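Local atomic coordinates of DnaB intein (Synechocystis sp., PDB entry 1MI8), a protein that probably carries out protein splicing as a mini-intein, excising itself from the precursor of a replicative DNA helicase and joining the flanking sequences. Residues G2-S14 and S20-W33. The protein carries 4 engineered substitutions. Numbering follows the deposited sequence.
Sequences GAISGDSLISLAS and SIKDLLDEKDFEIW. Engineered in segment 2-14: Ala3 (natural residue Cys).
Ile10 sets its CG1 beside its backbone N (chi1 -54°) and its CG2 anti to it, and the two branches divide between different partners in 20-33. Ile10 CG1 lies 3.7 Å from Ile21 CB, whereas the other branch runs alongside Ile32, with Ile10 CG2 3.7 Å from Ile32 CG2. Leu24 reaches in from the 3-10 turn at 22-24, where its CD1 packs 3.6 Å from Ile10 CB. Beta-branched isoleucine suits this buried strand position because its two arms spread from one carbon.

Trp33, with CG anti to its carbonyl carbon (chi1 -78°), presents one indole face to Ala13. The methyl CB of Ala13 sits 3.7 Å from the centroid of the five-membered ring, a CH-pi contact for which a small side chain is well fitted. Nearby, Leu12 CD2 meets Phe30 obliquely.

Polar links bracket this apolar middle. Ile21 N donates to Ser8 O (2.8 Å), and Lys22 N donates to Gly6 O (3.2 Å). Gly6, inside the type I turn from Ser5 to Ser8, suits its place because it has no CB to crowd Lys22 CB. That turn is further tied by Ser8 OG bonding to Ser5 O, and Ser20 OG accepts from Asp23 N in an ST motif. At the far end Ala13 N donates to Glu31 O (3.2 Å), while one water bridges Ser11 O and Trp33 N.

Strands 9-12 and 31-33 run roughly perpendicular (107°) within the all-beta Hint (hedgehog/intein) fold of intein splicing domains. Strand 17-20 pairs antiparallel with 9-12, Phe147 of strand 146-149 touches both Ile10 and Ile32, and strand 120-140 packs against Ile21 through Phe137 and Leu139.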
loop_
_atom_site.group_PDB
_atom_site.type_symbol
_atom_site.label_atom_id
_atom_site.label_comp_id
_atom_site.label_asym_id
_atom_site.label_seq_id
_atom_site.Cartn_x
_atom_site.Cartn_y
_atom_site.Cartn_z
ATOM N N GLY A 2 12.772 9.622 -9.858
ATOM C CA GLY A 2 11.328 9.468 -9.778
ATOM C C GLY A 2 10.618 10.471 -10.712
ATOM O O GLY A 2 11.164 10.930 -11.727
ATOM N N ALA A 3 9.395 10.771 -10.299
ATOM C CA ALA A 3 8.560 11.796 -10.951
ATOM C C ALA A 3 7.171 11.781 -10.341
ATOM O O ALA A 3 6.670 10.732 -9.903
ATOM C CB ALA A 3 8.470 11.578 -12.502
ATOM N N ILE A 4 6.522 12.936 -10.351
ATOM C CA ILE A 4 5.195 13.030 -9.752
ATOM C C ILE A 4 4.216 13.644 -10.758
ATOM O O ILE A 4 4.656 14.232 -11.757
ATOM C CB ILE A 4 5.270 13.940 -8.498
ATOM C CG1 ILE A 4 5.786 15.342 -8.921
ATOM C CG2 ILE A 4 6.315 13.339 -7.459
ATOM C CD1 ILE A 4 5.758 16.384 -7.804
ATOM N N SER A 5 2.918 13.529 -10.493
ATOM C CA SER A 5 1.918 14.131 -11.372
ATOM C C SER A 5 2.086 15.671 -11.460
ATOM O O SER A 5 2.457 16.360 -10.476
ATOM C CB SER A 5 0.483 13.788 -10.874
ATOM O OG SER A 5 -0.508 14.751 -11.252
ATOM N N GLY A 6 1.795 16.199 -12.645
ATOM C CA GLY A 6 1.874 17.618 -12.874
ATOM C C GLY A 6 0.936 18.415 -11.997
ATOM O O GLY A 6 1.137 19.602 -11.827
ATOM N N ASP A 7 -0.078 17.748 -11.436
ATOM C CA ASP A 7 -1.065 18.377 -10.558
ATOM C C ASP A 7 -0.437 18.749 -9.217
ATOM O O ASP A 7 -0.965 19.586 -8.493
ATOM C CB ASP A 7 -2.216 17.407 -10.244
ATOM C CG ASP A 7 -2.851 16.764 -11.518
ATOM O OD1 ASP A 7 -3.874 16.061 -11.377
ATOM O OD2 ASP A 7 -2.335 16.938 -12.643
ATOM N N SER A 8 0.642 18.072 -8.860
ATOM C CA SER A 8 1.274 18.307 -7.549
ATOM C C SER A 8 1.624 19.791 -7.313
ATOM O O SER A 8 2.220 20.471 -8.133
ATOM C CB SER A 8 2.538 17.432 -7.388
ATOM O OG SER A 8 2.312 16.048 -7.712
ATOM N N LEU A 9 1.228 20.283 -6.168
ATOM C CA LEU A 9 1.455 21.663 -5.803
ATOM C C LEU A 9 2.774 21.875 -5.054
ATOM O O LEU A 9 2.983 21.363 -3.928
ATOM C CB LEU A 9 0.289 22.125 -4.950
ATOM C CG LEU A 9 -0.915 22.865 -5.562
ATOM C CD1 LEU A 9 -1.015 22.577 -7.013
ATOM C CD2 LEU A 9 -2.194 22.575 -4.781
ATOM N N ILE A 10 3.647 22.663 -5.687
ATOM C CA ILE A 10 4.949 22.977 -5.139
ATOM C C ILE A 10 4.936 24.181 -4.223
ATOM O O ILE A 10 4.484 25.266 -4.614
ATOM C CB ILE A 10 5.972 23.213 -6.267
ATOM C CG1 ILE A 10 5.992 22.007 -7.212
ATOM C CG2 ILE A 10 7.340 23.469 -5.643
ATOM C CD1 ILE A 10 6.122 20.616 -6.472
ATOM N N SER A 11 5.451 23.992 -3.008
ATOM C CA SER A 11 5.501 25.062 -2.026
ATOM C C SER A 11 6.634 25.991 -2.338
ATOM O O SER A 11 7.775 25.548 -2.394
ATOM C CB SER A 11 5.694 24.509 -0.613
ATOM O OG SER A 11 4.467 24.134 -0.018
ATOM N N LEU A 12 6.318 27.271 -2.549
ATOM C CA LEU A 12 7.322 28.294 -2.879
ATOM C C LEU A 12 7.747 28.965 -1.572
ATOM O O LEU A 12 6.951 29.665 -0.912
ATOM C CB LEU A 12 6.711 29.315 -3.854
ATOM C CG LEU A 12 6.326 28.654 -5.169
ATOM C CD1 LEU A 12 5.509 29.668 -6.069
ATOM C CD2 LEU A 12 7.566 28.197 -5.903
ATOM N N ALA A 13 9.001 28.747 -1.209
ATOM C CA ALA A 13 9.560 29.260 0.036
ATOM C C ALA A 13 9.543 30.788 0.221
ATOM O O ALA A 13 9.313 31.284 1.325
ATOM C CB ALA A 13 10.970 28.767 0.194
ATOM N N SER A 14 9.777 31.555 -0.828
ATOM C CA SER A 14 9.761 32.983 -0.548
ATOM C C SER A 14 8.361 33.601 -0.335
ATOM O O SER A 14 8.246 34.716 0.176
ATOM C CB SER A 14 10.515 33.750 -1.634
ATOM O OG SER A 14 10.163 33.280 -2.909
ATOM N N SER A 20 1.202 24.388 -9.269
ATOM C CA SER A 20 1.464 23.039 -9.738
ATOM C C SER A 20 2.848 22.970 -10.366
ATOM O O SER A 20 3.327 23.968 -10.913
ATOM C CB SER A 20 0.406 22.616 -10.773
ATOM O OG SER A 20 0.468 23.493 -11.880
ATOM N N ILE A 21 3.494 21.808 -10.264
ATOM C CA ILE A 21 4.814 21.634 -10.869
ATOM C C ILE A 21 4.676 21.760 -12.407
ATOM O O ILE A 21 5.607 22.264 -13.077
ATOM C CB ILE A 21 5.481 20.263 -10.471
ATOM C CG1 ILE A 21 6.906 20.195 -11.016
ATOM C CG2 ILE A 21 4.615 19.136 -10.874
ATOM C CD1 ILE A 21 7.754 19.041 -10.507
ATOM N N LYS A 22 3.547 21.302 -12.971
ATOM C CA LYS A 22 3.313 21.482 -14.430
ATOM C C LYS A 22 3.413 22.994 -14.769
ATOM O O LYS A 22 4.096 23.395 -15.726
ATOM C CB LYS A 22 1.930 21.010 -14.848
ATOM C CG LYS A 22 1.604 21.112 -16.373
ATOM C CD LYS A 22 0.204 21.716 -16.585
ATOM C CE LYS A 22 -0.306 21.697 -18.052
ATOM N NZ LYS A 22 -0.858 20.336 -18.414
ATOM N N ASP A 23 2.753 23.818 -13.964
ATOM C CA ASP A 23 2.786 25.253 -14.164
ATOM C C ASP A 23 4.152 25.839 -13.899
ATOM O O ASP A 23 4.366 26.995 -14.185
ATOM C CB ASP A 23 1.758 25.968 -13.294
ATOM C CG ASP A 23 0.351 25.805 -13.812
ATOM O OD1 ASP A 23 0.179 25.287 -14.930
ATOM O OD2 ASP A 23 -0.597 26.193 -13.106
ATOM N N LEU A 24 5.096 25.072 -13.361
ATOM C CA LEU A 24 6.419 25.630 -13.134
ATOM C C LEU A 24 7.454 25.131 -14.156
ATOM O O LEU A 24 8.628 25.407 -14.021
ATOM C CB LEU A 24 6.920 25.292 -11.720
ATOM C CG LEU A 24 6.197 25.911 -10.524
ATOM C CD1 LEU A 24 6.476 25.120 -9.258
ATOM C CD2 LEU A 24 6.611 27.373 -10.382
ATOM N N LEU A 25 7.016 24.418 -15.178
ATOM C CA LEU A 25 7.946 23.860 -16.157
ATOM C C LEU A 25 8.933 24.862 -16.747
ATOM O O LEU A 25 10.132 24.577 -16.880
ATOM C CB LEU A 25 7.162 23.196 -17.280
ATOM C CG LEU A 25 7.917 22.354 -18.285
ATOM C CD1 LEU A 25 8.553 21.153 -17.585
ATOM C CD2 LEU A 25 6.941 21.875 -19.377
ATOM N N ASP A 26 8.433 26.040 -17.105
ATOM C CA ASP A 26 9.311 27.036 -17.690
ATOM C C ASP A 26 9.708 28.057 -16.646
ATOM O O ASP A 26 9.570 29.270 -16.841
ATOM C CB ASP A 26 8.636 27.701 -18.884
ATOM C CG ASP A 26 8.256 26.693 -19.957
ATOM O OD1 ASP A 26 9.134 25.859 -20.307
ATOM O OD2 ASP A 26 7.090 26.731 -20.452
ATOM N N GLU A 27 10.209 27.559 -15.528
ATOM C CA GLU A 27 10.622 28.438 -14.471
ATOM C C GLU A 27 11.870 27.877 -13.847
ATOM O O GLU A 27 12.073 26.676 -13.858
ATOM C CB GLU A 27 9.526 28.528 -13.428
ATOM C CG GLU A 27 8.462 29.536 -13.725
ATOM C CD GLU A 27 8.966 30.959 -13.558
ATOM O OE1 GLU A 27 9.906 31.198 -12.750
ATOM O OE2 GLU A 27 8.401 31.844 -14.222
ATOM N N LYS A 28 12.723 28.752 -13.328
ATOM C CA LYS A 28 13.933 28.315 -12.657
ATOM C C LYS A 28 14.488 29.310 -11.670
ATOM O O LYS A 28 14.155 30.498 -11.669
ATOM C CB LYS A 28 15.030 27.889 -13.650
ATOM C CG LYS A 28 15.004 28.547 -15.025
ATOM C CD LYS A 28 16.246 28.138 -15.856
ATOM C CE LYS A 28 17.564 28.539 -15.157
ATOM N NZ LYS A 28 18.796 28.298 -15.983
ATOM N N ASP A 29 15.302 28.785 -10.773
ATOM C CA ASP A 29 15.946 29.579 -9.753
ATOM C C ASP A 29 15.015 30.252 -8.778
ATOM O O ASP A 29 15.164 31.432 -8.440
ATOM C CB ASP A 29 16.883 30.585 -10.414
ATOM C CG ASP A 29 18.140 29.920 -10.930
ATOM O OD1 ASP A 29 18.026 28.907 -11.649
ATOM O OD2 ASP A 29 19.239 30.402 -10.605
ATOM N N PHE A 30 14.043 29.478 -8.324
ATOM C CA PHE A 30 13.101 29.964 -7.335
ATOM C C PHE A 30 13.308 29.053 -6.145
ATOM O O PHE A 30 13.753 27.931 -6.282
ATOM C CB PHE A 30 11.673 29.899 -7.861
ATOM C CG PHE A 30 11.292 28.568 -8.411
ATOM C CD1 PHE A 30 10.719 27.601 -7.583
ATOM C CD2 PHE A 30 11.534 28.258 -9.752
ATOM C CE1 PHE A 30 10.392 26.325 -8.073
ATOM C CE2 PHE A 30 11.207 26.974 -10.261
ATOM C CZ PHE A 30 10.634 26.007 -9.401
ATOM N N GLU A 31 13.014 29.538 -4.962
ATOM C CA GLU A 31 13.250 28.677 -3.842
ATOM C C GLU A 31 12.100 27.774 -3.486
ATOM O O GLU A 31 10.947 28.140 -3.622
ATOM C CB GLU A 31 13.622 29.510 -2.634
ATOM C CG GLU A 31 15.060 29.264 -2.234
ATOM C CD GLU A 31 15.833 30.521 -2.265
ATOM O OE1 GLU A 31 15.300 31.511 -1.722
ATOM O OE2 GLU A 31 16.958 30.522 -2.824
ATOM N N ILE A 32 12.430 26.579 -3.036
ATOM C CA ILE A 32 11.408 25.649 -2.586
ATOM C C ILE A 32 11.772 25.270 -1.151
ATOM O O ILE A 32 12.743 25.801 -0.623
ATOM C CB ILE A 32 11.301 24.419 -3.530
ATOM C CG1 ILE A 32 12.663 23.738 -3.805
ATOM C CG2 ILE A 32 10.686 24.888 -4.846
ATOM C CD1 ILE A 32 13.383 23.098 -2.557
ATOM N N TRP A 33 10.972 24.443 -0.491
ATOM C CA TRP A 33 11.310 23.989 0.871
ATOM C C TRP A 33 11.913 22.564 0.805
ATOM O O TRP A 33 11.335 21.683 0.176
ATOM C CB TRP A 33 10.090 23.982 1.762
ATOM C CG TRP A 33 9.739 25.342 2.239
ATOM C CD1 TRP A 33 8.583 26.061 1.969
ATOM C CD2 TRP A 33 10.538 26.181 3.083
ATOM N NE1 TRP A 33 8.631 27.280 2.603
ATOM C CE2 TRP A 33 9.812 27.380 3.293
ATOM C CE3 TRP A 33 11.799 26.039 3.681
ATOM C CZ2 TRP A 33 10.303 28.417 4.079
ATOM C CZ3 TRP A 33 12.287 27.074 4.464
ATOM C CH2 TRP A 33 11.539 28.246 4.658
HETATM O O HOH W 1 8.665 23.198 -1.722
HETATM O O HOH W 2 12.339 32.461 -4.521
HETATM O O HOH W 3 9.845 30.912 -3.538
#